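Local coordinates for protein putative sarcosine dimethylglycine methyltransferase (Galdieria sulphuraria, PDB 2O57) that probably transfers methyl groups from S-adenosylmethionine to sarcosine and dimethylglycine, a route to glycine betaine, at residues V47-E52 and L284-M289; L64-W69 and W155-F160; M189-I194 and S233-L238; G212-Y217 and L229-R234. All blocks are in the same frame, centred on the assembly; numbering follows the deposited sequence.

In the fold
All four contacts gather on one seven-stranded sheet of order 3-2-1-4-5-7-6, the arrangement of class I methyltransferases, and contacts 2, 3 and 4 are nested along the chain within the loop closed by contact 1. Contacts 1 and 3 have centres about 9 Å apart and share a hydrogen bond between Thr-285 OG1 and Ser-233 OG. Contacts 1 and 2, with centres about 10 Å apart, meet through Thr-66 and Val-47. Contacts 3 and 4 share Ser-233 and Arg-234 and, like contact 1, reach the second subunit. Contact 2 lies near the glycine-rich turn Gly-90 to Gly-95, the probable cofactor loop, and centres about 16 Å from contact 3.

Contact 1: V47-E52 and L284-M289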
loop_
_atom_site.group_PDB
_atom_site.type_symbol
_atom_site.label_atom_id
_atom_site.label_comp_id
_atom_site.label_asym_id
_atom_site.label_seq_id
_atom_site.Cartn_x
_atom_site.Cartn_y
_atom_site.Cartn_z
ATOM N N VAL A 47 7.356 -4.985 -11.181
ATOM C CA VAL A 47 5.886 -4.999 -11.232
ATOM C C VAL A 47 5.369 -3.566 -11.172
ATOM O O VAL A 47 5.777 -2.822 -10.325
ATOM C CB VAL A 47 5.270 -5.900 -10.174
ATOM C CG1 VAL A 47 3.741 -5.884 -10.254
ATOM C CG2 VAL A 47 5.784 -7.375 -10.363
ATOM N N GLY A 48 4.504 -3.200 -12.118
ATOM C CA GLY A 48 4.065 -1.836 -12.307
ATOM C C GLY A 48 2.782 -1.468 -11.571
ATOM O O GLY A 48 2.025 -2.342 -11.142
ATOM N N LEU A 49 2.555 -0.164 -11.454
ATOM C CA LEU A 49 1.269 0.378 -11.024
ATOM C C LEU A 49 0.554 0.869 -12.311
ATOM O O LEU A 49 0.988 1.833 -12.946
ATOM C CB LEU A 49 1.471 1.503 -9.988
ATOM C CG LEU A 49 2.112 1.169 -8.617
ATOM C CD1 LEU A 49 2.250 2.498 -7.812
ATOM C CD2 LEU A 49 1.254 0.103 -7.878
ATOM N N TYR A 50 -0.505 0.162 -12.716
ATOM C CA TYR A 50 -1.180 0.379 -14.019
ATOM C C TYR A 50 -2.427 1.282 -13.945
ATOM O O TYR A 50 -3.170 1.257 -12.966
ATOM C CB TYR A 50 -1.533 -0.955 -14.696
ATOM C CG TYR A 50 -0.268 -1.664 -15.130
ATOM C CD1 TYR A 50 0.260 -1.448 -16.420
ATOM C CD2 TYR A 50 0.410 -2.520 -14.255
ATOM C CE1 TYR A 50 1.448 -2.064 -16.847
ATOM C CE2 TYR A 50 1.637 -3.137 -14.662
ATOM C CZ TYR A 50 2.134 -2.916 -15.955
ATOM O OH TYR A 50 3.324 -3.514 -16.323
ATOM N N LYS A 51 -2.620 2.101 -14.974
ATOM C CA LYS A 51 -3.754 3.032 -15.050
ATOM C C LYS A 51 -4.759 2.403 -16.015
ATOM O O LYS A 51 -4.364 1.965 -17.084
ATOM C CB LYS A 51 -3.256 4.361 -15.626
ATOM C CG LYS A 51 -4.313 5.419 -15.873
ATOM C CD LYS A 51 -3.626 6.754 -16.271
ATOM C CE LYS A 51 -4.656 7.829 -16.698
ATOM N NZ LYS A 51 -4.004 9.187 -16.952
ATOM N N GLU A 52 -6.038 2.353 -15.654
ATOM C CA GLU A 52 -7.093 1.900 -16.602
ATOM C C GLU A 52 -7.337 2.902 -17.719
ATOM O O GLU A 52 -7.235 4.105 -17.469
ATOM C CB GLU A 52 -8.412 1.661 -15.859
ATOM C CG GLU A 52 -8.308 0.499 -14.893
ATOM C CD GLU A 52 -8.498 -0.861 -15.579
ATOM O OE1 GLU A 52 -8.586 -0.916 -16.834
ATOM O OE2 GLU A 52 -8.531 -1.882 -14.850
ATOM N N LEU A 284 -2.147 -15.450 -5.078
ATOM C CA LEU A 284 -0.871 -14.750 -5.245
ATOM C C LEU A 284 -1.088 -13.255 -5.228
ATOM O O LEU A 284 -2.155 -12.762 -5.618
ATOM C CB LEU A 284 -0.201 -15.149 -6.556
ATOM C CG LEU A 284 0.023 -16.652 -6.778
ATOM C CD1 LEU A 284 0.673 -16.864 -8.174
ATOM C CD2 LEU A 284 0.929 -17.228 -5.717
ATOM N N THR A 285 -0.074 -12.532 -4.802
ATOM C CA THR A 285 -0.157 -11.063 -4.807
ATOM C C THR A 285 1.199 -10.410 -5.057
ATOM O O THR A 285 2.203 -11.089 -5.147
ATOM C CB THR A 285 -0.809 -10.513 -3.479
ATOM O OG1 THR A 285 -1.061 -9.125 -3.615
ATOM C CG2 THR A 285 0.069 -10.753 -2.231
ATOM N N TRP A 286 1.211 -9.096 -5.206
ATOM C CA TRP A 286 2.470 -8.368 -5.265
ATOM C C TRP A 286 2.514 -7.552 -3.993
ATOM O O TRP A 286 1.674 -6.687 -3.798
ATOM C CB TRP A 286 2.554 -7.475 -6.512
ATOM C CG TRP A 286 3.850 -6.663 -6.596
ATOM C CD1 TRP A 286 5.141 -7.157 -6.559
ATOM C CD2 TRP A 286 3.960 -5.259 -6.723
ATOM N NE1 TRP A 286 6.034 -6.128 -6.619
ATOM C CE2 TRP A 286 5.343 -4.948 -6.758
ATOM C CE3 TRP A 286 3.023 -4.218 -6.834
ATOM C CZ2 TRP A 286 5.820 -3.635 -6.887
ATOM C CZ3 TRP A 286 3.500 -2.903 -6.977
ATOM C CH2 TRP A 286 4.892 -2.630 -6.992
ATOM N N GLY A 287 3.482 -7.855 -3.136
ATOM C CA GLY A 287 3.575 -7.281 -1.796
ATOM C C GLY A 287 4.564 -6.148 -1.740
ATOM O O GLY A 287 5.512 -6.113 -2.510
ATOM N N GLY A 288 4.338 -5.203 -0.834
ATOM C CA GLY A 288 5.291 -4.110 -0.615
ATOM C C GLY A 288 5.370 -3.906 0.892
ATOM O O GLY A 288 4.344 -4.038 1.579
HETATM N N MSE A 289 6.556 -3.597 1.416
HETATM C CA MSE A 289 6.707 -3.376 2.854
HETATM C C MSE A 289 7.804 -2.377 3.189
HETATM O O MSE A 289 8.785 -2.277 2.480
HETATM C CB MSE A 289 7.043 -4.670 3.586
HETATM C CG MSE A 289 6.289 -5.889 3.070
HETATM SE SE MSE A 289 6.816 -7.588 3.804
HETATM C CE MSE A 289 6.115 -7.414 5.642
#
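Val-47 and Trp-286 mark the nearest approach of the two backbones, their CA atoms 7.7 Å apart; residues 47-52 form an irregular loop, residues 284-289 a strand, and no hydrogen bond spans the gap. Side chains bridge it instead. The indole of Trp-286 extends from the strand with CG anti to the backbone N (chi1 179°), and the Val-47 side chain lies alongside it, pointing the opposite way. Val-47 CB sits over the indole face in a CH-pi contact, 3.5 Å from the centroid of the five-membered ring and 10° off its normal. CG1 of Val-47 lies 3.6 Å from Trp-286 CD2, while the carbonyl Val-47 O stands above the rim of the six-membered ring on the same face, 3.5 Å from Trp-286 CH2. Leu-49 comes in at about a right angle, its CD2 meeting the ring edge in plane, 3.9 Å from Trp-286 CZ3. Asp-158 joins both segments, OD1 bonding to Trp-286 NE1 and OD2 to Val-47 N. A leucine in place of Trp-286 would probably deprive Val-47 of its flat support and leave Asp-158 OD1 without the indole N-H. Helix 59-76 adds Thr-66, which packs on the indole, helix 235-251 sends His-241 against Val-47, and strand 284-293 runs between antiparallel neighbours 181-190 and 226-233 in the methyltransferase sheet.

Contact 2: L64-W69 and W155-F160; sequences LRTDEW and WSQDAF
Asp-67 and Gln-157 join helix 59-76 to strand 151-157, part of the Rossmann-like core of a class I methyltransferase. Over residues 64-69 and 155-157 the axes run roughly antiparallel (154°) and come within 11.4 Å. The firm part of the contact is the bond from Gln-157 NE2 to Asp-67 OD1, 2.9 Å long and almost straight at 175°. The oxygen is met nearly end-on, and it lies within the plane of the Gln-157 amide, although carboxylate and amide planes are turned 55° apart. Beyond CG the glutamine chain is extended, which carries its amide across to the helix. Thr-66 CG2 packs beside the same amide, 3.7 Å from Gln-157 NE2. Trp-155 presents its edge rather than a face, with CH2 3.7 Å from Asp-67 O in the ring plane. The looser side of this buried contact is filled by water 1, 2.8 Å from Gln-157 OE1 and weakly bonded to Asp-67 OD1; more acceptors surround it than it has protons. The side chains of Asp-67 and Trp-155 lie near, without touching, the glycines of a probable cofactor-binding turn. Gln-157 OE1 also receives a weak bond from Trp-155 NE1.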
loop_
_atom_site.group_PDB
_atom_site.type_symbol
_atom_site.label_atom_id
_atom_site.label_comp_id
_atom_site.label_asym_id
_atom_site.label_seq_id
_atom_site.Cartn_x
_atom_site.Cartn_y
_atom_site.Cartn_z
ATOM N N LEU A 64 7.764 2.803 -13.808
ATOM C CA LEU A 64 8.145 4.118 -13.231
ATOM C C LEU A 64 7.215 4.614 -12.145
ATOM O O LEU A 64 7.682 5.199 -11.165
ATOM C CB LEU A 64 8.247 5.222 -14.298
ATOM C CG LEU A 64 9.449 5.108 -15.201
ATOM C CD1 LEU A 64 9.191 5.938 -16.450
ATOM C CD2 LEU A 64 10.726 5.570 -14.449
ATOM N N ARG A 65 5.910 4.367 -12.290
ATOM C CA ARG A 65 4.935 4.712 -11.203
ATOM C C ARG A 65 5.293 3.945 -9.917
ATOM O O ARG A 65 5.326 4.520 -8.821
ATOM C CB ARG A 65 3.505 4.408 -11.596
ATOM C CG ARG A 65 2.950 5.313 -12.718
ATOM C CD ARG A 65 1.433 5.204 -12.887
ATOM N NE ARG A 65 1.053 5.652 -14.218
ATOM C CZ ARG A 65 0.746 4.847 -15.238
ATOM N NH1 ARG A 65 0.679 3.533 -15.080
ATOM N NH2 ARG A 65 0.451 5.371 -16.428
ATOM N N THR A 66 5.632 2.654 -10.064
ATOM C CA THR A 66 6.092 1.866 -8.919
ATOM C C THR A 66 7.328 2.499 -8.273
ATOM O O THR A 66 7.391 2.620 -7.042
ATOM C CB THR A 66 6.417 0.426 -9.343
ATOM O OG1 THR A 66 5.203 -0.270 -9.506
ATOM C CG2 THR A 66 7.300 -0.325 -8.280
ATOM N N ASP A 67 8.316 2.905 -9.089
ATOM C CA ASP A 67 9.557 3.485 -8.550
ATOM C C ASP A 67 9.297 4.817 -7.807
ATOM O O ASP A 67 9.823 5.038 -6.716
ATOM C CB ASP A 67 10.571 3.740 -9.675
ATOM C CG ASP A 67 10.984 2.483 -10.357
ATOM O OD1 ASP A 67 10.807 1.396 -9.754
ATOM O OD2 ASP A 67 11.482 2.584 -11.504
ATOM N N GLU A 68 8.456 5.668 -8.397
ATOM C CA GLU A 68 8.022 6.935 -7.767
ATOM C C GLU A 68 7.276 6.659 -6.470
ATOM O O GLU A 68 7.509 7.337 -5.473
ATOM C CB GLU A 68 7.111 7.748 -8.697
ATOM C CG GLU A 68 7.819 8.327 -9.932
ATOM C CD GLU A 68 8.756 9.495 -9.634
ATOM O OE1 GLU A 68 8.742 10.041 -8.501
ATOM O OE2 GLU A 68 9.498 9.891 -10.566
ATOM N N TRP A 69 6.358 5.687 -6.496
ATOM C CA TRP A 69 5.564 5.337 -5.290
ATOM C C TRP A 69 6.490 4.831 -4.173
ATOM O O TRP A 69 6.429 5.314 -3.043
ATOM C CB TRP A 69 4.467 4.272 -5.595
ATOM C CG TRP A 69 3.955 3.578 -4.342
ATOM C CD1 TRP A 69 3.241 4.155 -3.312
ATOM C CD2 TRP A 69 4.149 2.197 -3.972
ATOM N NE1 TRP A 69 2.992 3.214 -2.332
ATOM C CE2 TRP A 69 3.521 2.008 -2.717
ATOM C CE3 TRP A 69 4.783 1.103 -4.589
ATOM C CZ2 TRP A 69 3.516 0.780 -2.064
ATOM C CZ3 TRP A 69 4.789 -0.132 -3.936
ATOM C CH2 TRP A 69 4.148 -0.285 -2.677
ATOM N N TRP A 155 16.905 -0.855 -0.355
ATOM C CA TRP A 155 15.874 -0.859 -1.382
ATOM C C TRP A 155 16.005 -2.202 -2.055
ATOM O O TRP A 155 17.139 -2.609 -2.427
ATOM C CB TRP A 155 16.215 0.243 -2.381
ATOM C CG TRP A 155 15.413 0.336 -3.694
ATOM C CD1 TRP A 155 15.598 -0.402 -4.844
ATOM C CD2 TRP A 155 14.368 1.273 -3.985
ATOM N NE1 TRP A 155 14.735 0.030 -5.840
ATOM C CE2 TRP A 155 13.965 1.052 -5.339
ATOM C CE3 TRP A 155 13.742 2.291 -3.244
ATOM C CZ2 TRP A 155 12.955 1.809 -5.963
ATOM C CZ3 TRP A 155 12.724 3.052 -3.858
ATOM C CH2 TRP A 155 12.362 2.817 -5.222
ATOM N N SER A 156 14.887 -2.916 -2.213
ATOM C CA SER A 156 14.946 -4.194 -2.944
ATOM C C SER A 156 13.629 -4.436 -3.677
ATOM O O SER A 156 12.592 -4.631 -3.049
ATOM C CB SER A 156 15.242 -5.334 -1.959
ATOM O OG SER A 156 15.409 -6.560 -2.649
ATOM N N GLN A 157 13.669 -4.478 -4.993
ATOM C CA GLN A 157 12.454 -4.655 -5.790
ATOM C C GLN A 157 12.436 -6.017 -6.468
ATOM O O GLN A 157 13.270 -6.295 -7.362
ATOM C CB GLN A 157 12.363 -3.566 -6.843
ATOM C CG GLN A 157 12.000 -2.206 -6.278
ATOM C CD GLN A 157 12.008 -1.147 -7.383
ATOM O OE1 GLN A 157 13.024 -0.918 -8.038
ATOM N NE2 GLN A 157 10.889 -0.517 -7.589
ATOM N N ASP A 158 11.527 -6.863 -5.986
ATOM C CA ASP A 158 11.199 -8.179 -6.585
ATOM C C ASP A 158 12.382 -9.146 -6.598
ATOM O O ASP A 158 12.440 -10.045 -7.416
ATOM C CB ASP A 158 10.636 -7.994 -8.010
ATOM C CG ASP A 158 9.389 -7.085 -8.033
ATOM O OD1 ASP A 158 8.813 -6.816 -6.944
ATOM O OD2 ASP A 158 8.994 -6.674 -9.141
ATOM N N ALA A 159 13.309 -8.959 -5.672
ATOM C CA ALA A 159 14.513 -9.803 -5.619
ATOM C C ALA A 159 14.428 -10.955 -4.616
ATOM O O ALA A 159 15.098 -11.978 -4.794
ATOM C CB ALA A 159 15.712 -8.940 -5.295
ATOM N N PHE A 160 13.694 -10.762 -3.519
ATOM C CA PHE A 160 13.661 -11.753 -2.410
ATOM C C PHE A 160 12.947 -13.039 -2.867
ATOM O O PHE A 160 13.224 -14.117 -2.340
ATOM C CB PHE A 160 12.910 -11.180 -1.191
ATOM C CG PHE A 160 13.706 -10.189 -0.325
ATOM C CD1 PHE A 160 14.839 -9.494 -0.797
ATOM C CD2 PHE A 160 13.301 -9.968 0.990
ATOM C CE1 PHE A 160 15.524 -8.575 0.030
ATOM C CE2 PHE A 160 13.970 -9.070 1.814
ATOM C CZ PHE A 160 15.100 -8.367 1.328
HETATM O O HOH W 1 13.392 0.291 -10.571
#

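Contact 3: M189-I194 and S233-L238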
loop_
_atom_site.group_PDB
_atom_site.type_symbol
_atom_site.label_atom_id
_atom_site.label_comp_id
_atom_site.label_asym_id
_atom_site.label_seq_id
_atom_site.Cartn_x
_atom_site.Cartn_y
_atom_site.Cartn_z
HETATM N N MSE A 189 4.492 -12.483 -4.323
HETATM C CA MSE A 189 4.330 -13.357 -3.157
HETATM C C MSE A 189 3.049 -14.171 -3.212
HETATM O O MSE A 189 2.251 -13.984 -4.118
HETATM C CB MSE A 189 4.472 -12.598 -1.814
HETATM C CG MSE A 189 3.944 -11.199 -1.676
HETATM SE SE MSE A 189 4.575 -10.392 0.082
HETATM C CE MSE A 189 6.050 -9.430 -0.231
ATOM N N LYS A 190 2.897 -15.109 -2.281
ATOM C CA LYS A 190 1.626 -15.760 -2.068
ATOM C C LYS A 190 0.859 -14.974 -0.998
ATOM O O LYS A 190 1.454 -14.264 -0.155
ATOM C CB LYS A 190 1.797 -17.253 -1.686
ATOM C CG LYS A 190 2.413 -17.522 -0.287
ATOM C CD LYS A 190 2.575 -19.058 0.022
ATOM C CE LYS A 190 2.546 -19.302 1.530
ATOM N NZ LYS A 190 2.966 -20.698 1.904
ATOM N N GLU A 191 -0.469 -15.057 -1.067
ATOM C CA GLU A 191 -1.322 -14.524 -0.001
ATOM C C GLU A 191 -1.109 -15.307 1.298
ATOM O O GLU A 191 -0.928 -16.535 1.265
ATOM C CB GLU A 191 -2.793 -14.589 -0.438
ATOM C CG GLU A 191 -3.100 -13.637 -1.579
ATOM C CD GLU A 191 -3.484 -12.264 -1.076
ATOM O OE1 GLU A 191 -3.436 -12.061 0.165
ATOM O OE2 GLU A 191 -3.853 -11.407 -1.904
ATOM N N ASP A 192 -1.118 -14.602 2.434
ATOM C CA ASP A 192 -1.095 -15.261 3.762
ATOM C C ASP A 192 -2.170 -16.333 3.827
ATOM O O ASP A 192 -3.291 -16.117 3.382
ATOM C CB ASP A 192 -1.365 -14.286 4.925
ATOM C CG ASP A 192 -0.316 -13.192 5.075
ATOM O OD1 ASP A 192 0.872 -13.397 4.789
ATOM O OD2 ASP A 192 -0.707 -12.091 5.522
ATOM N N GLY A 193 -1.827 -17.481 4.398
ATOM C CA GLY A 193 -2.788 -18.589 4.567
ATOM C C GLY A 193 -2.914 -19.540 3.385
ATOM O O GLY A 193 -3.679 -20.488 3.432
ATOM N N ILE A 194 -2.154 -19.289 2.320
ATOM C CA ILE A 194 -2.130 -20.178 1.155
ATOM C C ILE A 194 -1.039 -21.226 1.386
ATOM O O ILE A 194 0.123 -20.874 1.593
ATOM C CB ILE A 194 -1.961 -19.389 -0.175
ATOM C CG1 ILE A 194 -3.307 -18.822 -0.658
ATOM C CG2 ILE A 194 -1.449 -20.298 -1.342
ATOM C CD1 ILE A 194 -3.926 -17.796 0.197
ATOM N N SER A 233 -0.607 -4.801 -0.436
ATOM C CA SER A 233 -0.846 -6.018 -1.225
ATOM C C SER A 233 -1.610 -5.541 -2.444
ATOM O O SER A 233 -2.677 -4.910 -2.308
ATOM C CB SER A 233 -1.639 -7.050 -0.408
ATOM O OG SER A 233 -2.077 -8.135 -1.230
ATOM N N ARG A 234 -1.035 -5.771 -3.622
ATOM C CA ARG A 234 -1.648 -5.309 -4.855
ATOM C C ARG A 234 -1.794 -6.485 -5.808
ATOM O O ARG A 234 -0.993 -6.589 -6.754
ATOM C CB ARG A 234 -0.782 -4.228 -5.488
ATOM C CG ARG A 234 -0.644 -2.962 -4.603
ATOM C CD ARG A 234 0.306 -1.973 -5.261
ATOM N NE ARG A 234 0.648 -0.828 -4.412
ATOM C CZ ARG A 234 0.006 0.333 -4.459
ATOM N NH1 ARG A 234 -1.028 0.521 -5.311
ATOM N NH2 ARG A 234 0.424 1.324 -3.674
ATOM N N PRO A 235 -2.805 -7.364 -5.580
ATOM C CA PRO A 235 -2.989 -8.459 -6.561
ATOM C C PRO A 235 -3.443 -7.929 -7.933
ATOM O O PRO A 235 -3.163 -8.564 -8.958
ATOM C CB PRO A 235 -4.046 -9.360 -5.909
ATOM C CG PRO A 235 -4.805 -8.433 -4.963
ATOM C CD PRO A 235 -3.783 -7.441 -4.461
ATOM N N ASP A 236 -4.069 -6.747 -7.971
ATOM C CA ASP A 236 -4.351 -6.105 -9.250
ATOM C C ASP A 236 -3.108 -5.817 -10.092
ATOM O O ASP A 236 -3.105 -6.116 -11.274
ATOM C CB ASP A 236 -5.301 -4.877 -9.137
ATOM C CG ASP A 236 -4.737 -3.719 -8.290
ATOM O OD1 ASP A 236 -3.651 -3.811 -7.631
ATOM O OD2 ASP A 236 -5.451 -2.685 -8.277
ATOM N N SER A 237 -2.074 -5.239 -9.490
ATOM C CA SER A 237 -0.803 -5.001 -10.156
ATOM C C SER A 237 -0.174 -6.304 -10.665
ATOM O O SER A 237 0.345 -6.338 -11.787
ATOM C CB SER A 237 0.181 -4.241 -9.243
ATOM O OG SER A 237 -0.111 -2.833 -9.266
ATOM N N LEU A 238 -0.187 -7.348 -9.835
ATOM C CA LEU A 238 0.359 -8.644 -10.217
ATOM C C LEU A 238 -0.303 -9.149 -11.512
ATOM O O LEU A 238 0.409 -9.491 -12.491
ATOM C CB LEU A 238 0.155 -9.656 -9.101
ATOM C CG LEU A 238 0.870 -10.998 -9.346
ATOM C CD1 LEU A 238 2.229 -10.937 -8.762
ATOM C CD2 LEU A 238 0.066 -12.124 -8.696
HETATM O O HOH W 2 -3.191 -9.708 0.847
#
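Glu-191 and Ser-233 meet where strand 181-190 gives way to loop, and mainly through water. Ahead of them, the selenomethionine Met-189 lays its side chain on Leu-214, and Lys-190 NZ forms a salt bridge with Asp-210. Glu-191 follows and carries the contact: a bend at chi2 (-88°) brings its carboxylate back toward residues 233-238. Glu-191 OE2 stops 3.8 Å from Ser-233 OG and 4.4 Å from Pro-235 CG, while water 2 spans the remaining distance, giving a bond to Glu-191 OE1, a short 2.5 Å in the model, and lying 2.8 Å from Ser-233 OG. OE1 also forms a salt bridge with Arg-218 of the second subunit, and Ser-233 OG bonds to Thr-285 OG1, so the polar tips on both sides have further partners. The water therefore links the loop just after inner strand 181-190 of the methyltransferase sheet to the end of strand 226-233, outermost within the chain, beyond which the sheet continues antiparallel into the second subunit. Residues 191 to 194 make a type II beta turn, in which Asp-192 OD1 accepts from Gly-215 N and Gly-193 adopts phi 87°, where a CB would press on the carbonyl of Asp-192. Ile-194 closes the turn, its N bonded to Glu-191 O at 3.2 Å.

Contact 4: G212-Y217 and L229-R234; sequences GSLGLY and LRTFSR
Leu-214 reaches from the first turn of helix 214-223 to Thr-231, Phe-232 and Ser-233 of strand 226-233; its CA lies 7.5 Å from that of Thr-231. CB points toward the strand, yet the touching is left to the two methyls beyond CG. CG itself sits beside the backbone N, anti to the carbonyl carbon (chi1 -68°), and sends both methyls forward. CD1 lies 3.8 Å from Phe-232 O and 3.9 Å from Ser-233 CB. CD2 is 3.9 Å from Phe-232 O and 4.1 Å from Thr-231 CB. Both methyls thus face the Phe-232 carbonyl oxygen from one side, CD1 turned toward Ser-233 and CD2 toward Thr-231. No hydrogen bond crosses the contact. With an alanine here in place of Leu-214, Thr-231 CB and Ser-233 CB are likely to lose their methyl partners, opening a gap between helix and strand. Ser-213 caps the helix start, its OG accepting a weak bond from Leu-216 N (3.3 Å). Phe-232 points away from the helix and meets Trp-69 of helix 59-76 edge-to-face. Helices 214-223 and 59-76 thus flank opposite faces of the sheet, as in an alpha-beta-alpha sandwich, and strand 226-233 pairs on one side with strand 284-293, where Leu-229 and Arg-230 both face Leu-290 in a classic beta bulge, and on the other side antiparallel with a strand of the second subunit.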
loop_
_atom_site.group_PDB
_atom_site.type_symbol
_atom_site.label_atom_id
_atom_site.label_comp_id
_atom_site.label_asym_id
_atom_site.label_seq_id
_atom_site.Cartn_x
_atom_site.Cartn_y
_atom_site.Cartn_z
ATOM N N GLY A 212 7.494 -16.390 -0.399
ATOM C CA GLY A 212 7.303 -15.356 0.616
ATOM C C GLY A 212 5.842 -14.941 0.744
ATOM O O GLY A 212 5.037 -15.231 -0.126
ATOM N N SER A 213 5.504 -14.302 1.870
ATOM C CA SER A 213 4.180 -13.685 2.091
ATOM C C SER A 213 4.368 -12.552 3.114
ATOM O O SER A 213 5.388 -12.520 3.844
ATOM C CB SER A 213 3.176 -14.708 2.653
ATOM O OG SER A 213 3.636 -15.188 3.901
ATOM N N LEU A 214 3.415 -11.620 3.143
ATOM C CA LEU A 214 3.499 -10.488 4.065
ATOM C C LEU A 214 3.628 -10.950 5.517
ATOM O O LEU A 214 4.405 -10.369 6.273
ATOM C CB LEU A 214 2.286 -9.558 3.899
ATOM C CG LEU A 214 2.177 -8.777 2.580
ATOM C CD1 LEU A 214 0.838 -8.053 2.499
ATOM C CD2 LEU A 214 3.362 -7.738 2.437
ATOM N N GLY A 215 2.879 -11.990 5.893
ATOM C CA GLY A 215 2.914 -12.480 7.280
ATOM C C GLY A 215 4.278 -13.071 7.619
ATOM O O GLY A 215 4.827 -12.810 8.700
ATOM N N LEU A 216 4.835 -13.862 6.697
ATOM C CA LEU A 216 6.159 -14.466 6.952
ATOM C C LEU A 216 7.261 -13.396 7.054
ATOM O O LEU A 216 8.058 -13.413 7.985
ATOM C CB LEU A 216 6.547 -15.483 5.882
ATOM C CG LEU A 216 7.960 -16.099 5.966
ATOM C CD1 LEU A 216 8.240 -16.898 7.260
ATOM C CD2 LEU A 216 8.159 -17.009 4.716
ATOM N N TYR A 217 7.304 -12.500 6.071
ATOM C CA TYR A 217 8.298 -11.425 6.077
ATOM C C TYR A 217 8.219 -10.579 7.357
ATOM O O TYR A 217 9.246 -10.212 7.931
ATOM C CB TYR A 217 8.143 -10.552 4.828
ATOM C CG TYR A 217 8.665 -11.220 3.546
ATOM C CD1 TYR A 217 9.059 -12.566 3.534
ATOM C CD2 TYR A 217 8.749 -10.510 2.363
ATOM C CE1 TYR A 217 9.537 -13.180 2.342
ATOM C CE2 TYR A 217 9.239 -11.102 1.175
ATOM C CZ TYR A 217 9.613 -12.446 1.179
ATOM O OH TYR A 217 10.086 -13.010 -0.015
ATOM N N LEU A 229 6.619 -1.060 9.452
ATOM C CA LEU A 229 5.990 0.271 9.463
ATOM C C LEU A 229 4.685 0.289 8.696
ATOM O O LEU A 229 3.719 0.901 9.146
ATOM C CB LEU A 229 6.905 1.299 8.822
ATOM C CG LEU A 229 8.267 1.590 9.470
ATOM C CD1 LEU A 229 8.997 2.737 8.719
ATOM C CD2 LEU A 229 8.124 1.954 10.951
ATOM N N ARG A 230 4.667 -0.380 7.543
ATOM C CA ARG A 230 3.497 -0.436 6.670
ATOM C C ARG A 230 3.635 -1.567 5.651
ATOM O O ARG A 230 4.763 -1.955 5.294
ATOM C CB ARG A 230 3.299 0.907 5.964
ATOM C CG ARG A 230 4.474 1.359 5.070
ATOM C CD ARG A 230 4.332 2.798 4.601
ATOM N NE ARG A 230 4.852 3.737 5.610
ATOM C CZ ARG A 230 5.538 4.849 5.343
ATOM N NH1 ARG A 230 5.786 5.242 4.089
ATOM N NH2 ARG A 230 5.977 5.599 6.342
ATOM N N THR A 231 2.494 -2.062 5.163
ATOM C CA THR A 231 2.448 -3.083 4.123
ATOM C C THR A 231 1.367 -2.792 3.072
ATOM O O THR A 231 0.398 -2.020 3.322
ATOM C CB THR A 231 2.261 -4.511 4.698
ATOM O OG1 THR A 231 0.980 -4.646 5.312
ATOM C CG2 THR A 231 3.324 -4.843 5.738
ATOM N N PHE A 232 1.552 -3.411 1.901
ATOM C CA PHE A 232 0.752 -3.167 0.727
ATOM C C PHE A 232 0.600 -4.511 0.032
ATOM O O PHE A 232 1.556 -5.297 -0.044
ATOM C CB PHE A 232 1.470 -2.174 -0.232
ATOM C CG PHE A 232 1.857 -0.851 0.406
ATOM C CD1 PHE A 232 1.029 0.269 0.292
ATOM C CD2 PHE A 232 3.055 -0.716 1.107
ATOM C CE1 PHE A 232 1.387 1.499 0.902
ATOM C CE2 PHE A 232 3.400 0.494 1.727
ATOM C CZ PHE A 232 2.580 1.600 1.620
ATOM N N SER A 233 -0.607 -4.801 -0.436
ATOM C CA SER A 233 -0.846 -6.018 -1.225
ATOM C C SER A 233 -1.610 -5.541 -2.444
ATOM O O SER A 233 -2.677 -4.910 -2.308
ATOM C CB SER A 233 -1.639 -7.050 -0.408
ATOM O OG SER A 233 -2.077 -8.135 -1.230
ATOM N N ARG A 234 -1.035 -5.771 -3.622
ATOM C CA ARG A 234 -1.648 -5.309 -4.855
ATOM C C ARG A 234 -1.794 -6.485 -5.808
ATOM O O ARG A 234 -0.993 -6.589 -6.754
ATOM C CB ARG A 234 -0.782 -4.228 -5.488
ATOM C CG ARG A 234 -0.644 -2.962 -4.603
ATOM C CD ARG A 234 0.306 -1.973 -5.261
ATOM N NE ARG A 234 0.648 -0.828 -4.412
ATOM C CZ ARG A 234 0.006 0.333 -4.459
ATOM N NH1 ARG A 234 -1.028 0.521 -5.311
ATOM N NH2 ARG A 234 0.424 1.324 -3.674
#